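Local coordinates for hydrogenase maturation factor (Thermoanaerobacter tengcongensis, PDB 3VTI), which probably helps make the cyanide ligands of [NiFe]-hydrogenases, accepting a carbamoyl group from HypF and dehydrating it to a nitrile at the expense of ATP, at residues E84-I89 with D118-N123; K264-M269 with A278-E283. One frame throughout, in Å; residues are numbered along the deposited sequence.

Contact 1 of 2, residues E84-I89 with D118-N123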
# COMPACT_ATOMS: atom_id res chain seq x y z
N GLU C 84 -17.15 -5.68 4.80
CA GLU C 84 -18.27 -5.27 3.94
C GLU C 84 -17.81 -4.28 2.87
O GLU C 84 -18.37 -4.25 1.77
CB GLU C 84 -19.44 -4.70 4.75
CG GLU C 84 -20.08 -5.70 5.76
CD GLU C 84 -20.60 -7.00 5.12
OE1 GLU C 84 -21.07 -6.98 3.96
OE2 GLU C 84 -20.55 -8.05 5.81
N ASP C 85 -16.80 -3.49 3.19
CA ASP C 85 -16.16 -2.62 2.20
C ASP C 85 -15.40 -3.46 1.18
O ASP C 85 -15.40 -3.17 -0.02
CB ASP C 85 -15.22 -1.61 2.86
CG ASP C 85 -15.96 -0.56 3.68
OD1 ASP C 85 -17.16 -0.73 3.98
OD2 ASP C 85 -15.32 0.46 4.03
N LEU C 86 -14.78 -4.53 1.67
CA LEU C 86 -14.04 -5.44 0.80
C LEU C 86 -14.95 -6.18 -0.18
O LEU C 86 -14.63 -6.29 -1.36
CB LEU C 86 -13.20 -6.43 1.62
CG LEU C 86 -12.31 -7.40 0.84
CD1 LEU C 86 -11.13 -6.69 0.18
CD2 LEU C 86 -11.85 -8.53 1.74
N LYS C 87 -16.10 -6.65 0.30
CA LYS C 87 -17.08 -7.30 -0.55
C LYS C 87 -17.55 -6.37 -1.68
O LYS C 87 -17.80 -6.82 -2.79
CB LYS C 87 -18.28 -7.79 0.27
CG LYS C 87 -17.99 -9.00 1.15
CD LYS C 87 -19.25 -9.59 1.75
CE LYS C 87 -18.94 -10.80 2.62
NZ LYS C 87 -20.16 -11.38 3.24
N LYS C 88 -17.66 -5.08 -1.37
CA LYS C 88 -18.04 -4.07 -2.35
C LYS C 88 -16.96 -3.85 -3.41
O LYS C 88 -17.26 -3.70 -4.59
CB LYS C 88 -18.38 -2.74 -1.66
CG LYS C 88 -19.75 -2.69 -1.02
CD LYS C 88 -19.85 -1.62 0.08
CE LYS C 88 -20.14 -0.22 -0.48
NZ LYS C 88 -20.42 0.75 0.62
N ILE C 89 -15.70 -3.82 -2.97
CA ILE C 89 -14.56 -3.65 -3.87
C ILE C 89 -14.46 -4.84 -4.82
O ILE C 89 -14.36 -4.66 -6.04
CB ILE C 89 -13.25 -3.46 -3.07
CG1 ILE C 89 -13.22 -2.08 -2.42
CG2 ILE C 89 -12.02 -3.66 -3.96
CD1 ILE C 89 -12.20 -1.94 -1.32
N ASP C 118 -2.62 2.21 4.75
CA ASP C 118 -3.90 2.91 4.88
C ASP C 118 -5.00 2.10 4.18
O ASP C 118 -5.26 2.26 2.99
CB ASP C 118 -3.82 4.34 4.32
CG ASP C 118 -5.01 5.23 4.74
OD1 ASP C 118 -5.78 4.84 5.64
OD2 ASP C 118 -5.17 6.33 4.15
N ARG C 119 -5.62 1.21 4.95
CA ARG C 119 -6.82 0.47 4.56
C ARG C 119 -6.58 -0.65 3.54
O ARG C 119 -6.65 -1.82 3.90
CB ARG C 119 -7.93 1.40 4.08
CG ARG C 119 -8.44 2.42 5.11
CD ARG C 119 -9.32 3.38 4.35
NE ARG C 119 -9.76 4.53 5.12
CZ ARG C 119 -9.48 5.80 4.85
NH1 ARG C 119 -8.73 6.13 3.81
NH2 ARG C 119 -9.96 6.76 5.63
N ILE C 120 -6.31 -0.29 2.28
CA ILE C 120 -6.16 -1.28 1.20
C ILE C 120 -5.51 -0.72 -0.07
O ILE C 120 -5.92 0.33 -0.58
CB ILE C 120 -7.53 -1.95 0.85
CG1 ILE C 120 -7.36 -3.04 -0.23
CG2 ILE C 120 -8.57 -0.91 0.43
CD1 ILE C 120 -8.55 -3.98 -0.33
N PHE C 121 -4.48 -1.42 -0.57
CA PHE C 121 -3.96 -1.19 -1.92
C PHE C 121 -4.21 -2.40 -2.79
O PHE C 121 -4.28 -3.53 -2.29
CB PHE C 121 -2.45 -0.88 -1.92
CG PHE C 121 -2.07 0.35 -1.14
CD1 PHE C 121 -2.86 1.49 -1.18
CD2 PHE C 121 -0.92 0.36 -0.37
CE1 PHE C 121 -2.51 2.62 -0.47
CE2 PHE C 121 -0.56 1.49 0.34
CZ PHE C 121 -1.36 2.62 0.30
N ILE C 122 -4.34 -2.17 -4.09
CA ILE C 122 -4.53 -3.24 -5.05
C ILE C 122 -3.58 -3.09 -6.23
O ILE C 122 -3.44 -2.00 -6.80
CB ILE C 122 -5.99 -3.32 -5.54
CG1 ILE C 122 -6.94 -3.50 -4.34
CG2 ILE C 122 -6.18 -4.47 -6.52
CD1 ILE C 122 -8.38 -3.05 -4.61
N ASN C 123 -2.92 -4.18 -6.60
CA ASN C 123 -2.18 -4.24 -7.84
C ASN C 123 -2.83 -5.19 -8.83
O ASN C 123 -3.26 -6.28 -8.45
CB ASN C 123 -0.72 -4.65 -7.61
CG ASN C 123 0.07 -4.72 -8.91
OD1 ASN C 123 -0.07 -5.66 -9.69
ND2 ASN C 123 0.88 -3.69 -9.17

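Contact 2 of 2, residues K264-M269 with A278-E283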
# COMPACT_ATOMS: atom_id res chain seq x y z
N LYS C 264 -12.77 8.98 -39.88
CA LYS C 264 -13.28 7.64 -39.61
C LYS C 264 -13.09 7.27 -38.15
O LYS C 264 -13.96 6.64 -37.57
CB LYS C 264 -12.61 6.60 -40.51
CG LYS C 264 -13.11 6.64 -41.96
CD LYS C 264 -12.25 5.76 -42.88
CE LYS C 264 -12.21 6.30 -44.31
NZ LYS C 264 -13.57 6.37 -44.93
N ALA C 265 -11.97 7.69 -37.57
CA ALA C 265 -11.66 7.40 -36.17
C ALA C 265 -12.61 8.12 -35.22
O ALA C 265 -13.00 7.57 -34.19
CB ALA C 265 -10.23 7.77 -35.86
N LEU C 266 -12.99 9.34 -35.59
CA LEU C 266 -13.95 10.12 -34.81
C LEU C 266 -15.33 9.48 -34.84
O LEU C 266 -15.99 9.34 -33.82
CB LEU C 266 -14.03 11.55 -35.33
CG LEU C 266 -14.90 12.49 -34.51
CD1 LEU C 266 -14.29 12.71 -33.12
CD2 LEU C 266 -15.09 13.81 -35.23
N GLU C 267 -15.73 9.04 -36.01
CA GLU C 267 -17.04 8.47 -36.12
C GLU C 267 -17.12 7.09 -35.49
O GLU C 267 -18.13 6.73 -34.96
CB GLU C 267 -17.53 8.51 -37.57
CG GLU C 267 -17.13 7.36 -38.44
CD GLU C 267 -18.22 6.34 -38.59
OE1 GLU C 267 -19.38 6.76 -38.77
OE2 GLU C 267 -17.94 5.12 -38.53
N ILE C 268 -16.02 6.36 -35.50
CA ILE C 268 -15.94 5.09 -34.80
C ILE C 268 -16.13 5.30 -33.31
O ILE C 268 -16.83 4.52 -32.65
CB ILE C 268 -14.61 4.34 -35.09
CG1 ILE C 268 -14.66 3.66 -36.46
CG2 ILE C 268 -14.29 3.31 -33.99
CD1 ILE C 268 -13.30 3.29 -37.02
N MET C 269 -15.51 6.35 -32.77
CA MET C 269 -15.65 6.66 -31.36
C MET C 269 -17.04 7.18 -31.04
O MET C 269 -17.67 6.68 -30.13
CB MET C 269 -14.57 7.65 -30.90
CG MET C 269 -13.22 7.02 -30.74
SD MET C 269 -11.96 8.11 -30.05
CE MET C 269 -11.52 9.07 -31.49
N ALA C 278 -16.18 12.54 -28.08
CA ALA C 278 -14.89 12.55 -28.77
C ALA C 278 -14.71 13.77 -29.65
O ALA C 278 -15.67 14.26 -30.25
CB ALA C 278 -14.70 11.29 -29.57
N GLU C 279 -13.47 14.25 -29.73
CA GLU C 279 -13.10 15.36 -30.60
C GLU C 279 -11.70 15.17 -31.20
O GLU C 279 -10.80 14.64 -30.56
CB GLU C 279 -13.14 16.70 -29.84
CG GLU C 279 -14.48 17.07 -29.19
CD GLU C 279 -15.51 17.67 -30.16
OE1 GLU C 279 -16.52 18.21 -29.65
OE2 GLU C 279 -15.31 17.62 -31.40
N ILE C 280 -11.55 15.62 -32.44
CA ILE C 280 -10.27 15.94 -33.03
C ILE C 280 -9.76 17.16 -32.26
O ILE C 280 -10.45 18.19 -32.21
CB ILE C 280 -10.43 16.31 -34.54
CG1 ILE C 280 -10.94 15.09 -35.34
CG2 ILE C 280 -9.13 16.89 -35.12
CD1 ILE C 280 -11.23 15.37 -36.80
N ILE C 281 -8.59 17.05 -31.64
CA ILE C 281 -8.09 18.13 -30.78
C ILE C 281 -6.79 18.81 -31.25
O ILE C 281 -6.46 19.90 -30.79
CB ILE C 281 -7.93 17.69 -29.30
CG1 ILE C 281 -6.95 16.52 -29.18
CG2 ILE C 281 -9.30 17.36 -28.69
CD1 ILE C 281 -6.40 16.30 -27.79
N GLY C 282 -6.06 18.17 -32.16
CA GLY C 282 -4.79 18.71 -32.59
C GLY C 282 -4.10 17.98 -33.73
O GLY C 282 -4.71 17.16 -34.42
N GLU C 283 -2.82 18.30 -33.91
CA GLU C 283 -2.00 17.82 -35.02
C GLU C 283 -0.55 17.64 -34.55
O GLU C 283 -0.05 18.43 -33.75
CB GLU C 283 -2.05 18.81 -36.21
CG GLU C 283 -1.54 18.23 -37.53
CD GLU C 283 -1.53 19.23 -38.69
OE1 GLU C 283 -0.80 20.25 -38.62
OE2 GLU C 283 -2.23 18.97 -39.70

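Contact 1 of 2, residues E84-I89 with D118-N123
Leu86 and Ile120 both carry their gamma branch opposite the main-chain nitrogen (chi1 -177° in each, CG in the leucine and CG1 in the isoleucine), which sends their terminal methyls into the gap between helix and strand. Leu86 CD1 meets Ile120 CD1 at 3.8 Å, the two side chains lying roughly perpendicular. One turn further along, Ile89 holds CG1 beside its own nitrogen (chi1 -72°) and uses two branches for two neighbours. Its CD1 meets Ile120 CG2 end-on at 4.2 Å. Its CG2 touches Ile122 CD1 at 3.7 Å, those two side chains running past each other in opposite senses. Ile120 thus serves both helix residues, by CD1 and by CG2, while Ile122, two residues on along strand 120-123, turns the same way toward the helix. Segment 84-89 of helix 83-100 runs nearly along segment 120-123 of strand 120-130, with 23° between their directions and their axes 11.8 Å apart at closest approach, a gap bridged by side chains alone. Ile49 and Ala53 of helix 49-60 extend the apolar layer beside Ile122, Ile49 also reaching Ile89, and Phe43 packs on Ile89. Leu86 additionally touches Ile4 of the second subunit, another copy of this protein. No hydrogen bond joins the two segments, and the four residues that meet are buried. The chemistry is therefore that of aliphatic groups in van der Waals contact: cohesion comes from shape and burial and sets no bond direction, while the strand's main-chain bonds go to its sheet neighbours.

Contact 2 of 2, residues K264-M269 with A278-E283
A split beta-alpha-beta unit contains this contact: strand 254-257, helix 262-270 and strand 279-285, with strand 146-149 lying antiparallel between the two parallel strands. Here the helix rests on the beginning of the unit's last strand, and Leu266 and Met269, three residues apart on one helix face, do the touching. Leu266 has CG opposite its main-chain nitrogen (chi1 -174°), and the resulting reach brings CD1 over the start of the strand. There CD1 lies 3.8 Å from Ala278 CB and 3.5 Å from Ala278 O, a contact of methyl with carbonyl; that same oxygen accepts a hydrogen bond from Lys270 NZ. The other methyl, CD2, faces Ile280 CG1 more loosely at 4.3 Å. CD1 also reaches the strand backbone, 3.8 Å from Glu279 N. Met269 comes closest to Ala278 with the base of its side chain, CB to CB at 3.9 Å, and the chain bent at its third torsion keeps the thioether end near the same methyl. The small Ala278 methyl is touched by both Leu266 CD1 and Met269 CB, which reach it from directions about a right angle apart. The CA atoms of Ala278, just before the strand, and Met269 are 6.5 Å apart. Glu279 directs its CB away from the helix, as expected of alternation along a strand. Leu148 of strand 146-149 packs on both Leu266 and Met269, so the helix spans the central strand as well. Further along, Ile281 and Gly282 both face Val147 in a classic beta bulge, beyond the helix contact. No hydrogen bond links the two segments. A helix packed by its apolar face on the strands it connects is characteristic of the split beta-alpha-beta crossover, here within the C-terminal AIR synthase-related domain.

How the contacts relate
Contacts 1 and 2 follow one another along the chain and lie in different domains, the N-terminal and C-terminal domains of the AIR synthase-related proteins. Their centres are 37 Å apart on opposite sides of the chain's centre, and their nearest atoms about 27 Å, so neither touches the other. Each joins a helix to a strand of its own mixed sheet by apolar packing. The magnesium ion, bound by Asp22, Asp60 and Asp199, draws ligands from both domains. Contact 2 lies nearer to the metal-binding residues: the side chains of Met269 and Asp199 are about 12 Å apart. Contact 1 lies away from the metal site but reaches the second subunit, whereas contact 2 touches no other chain.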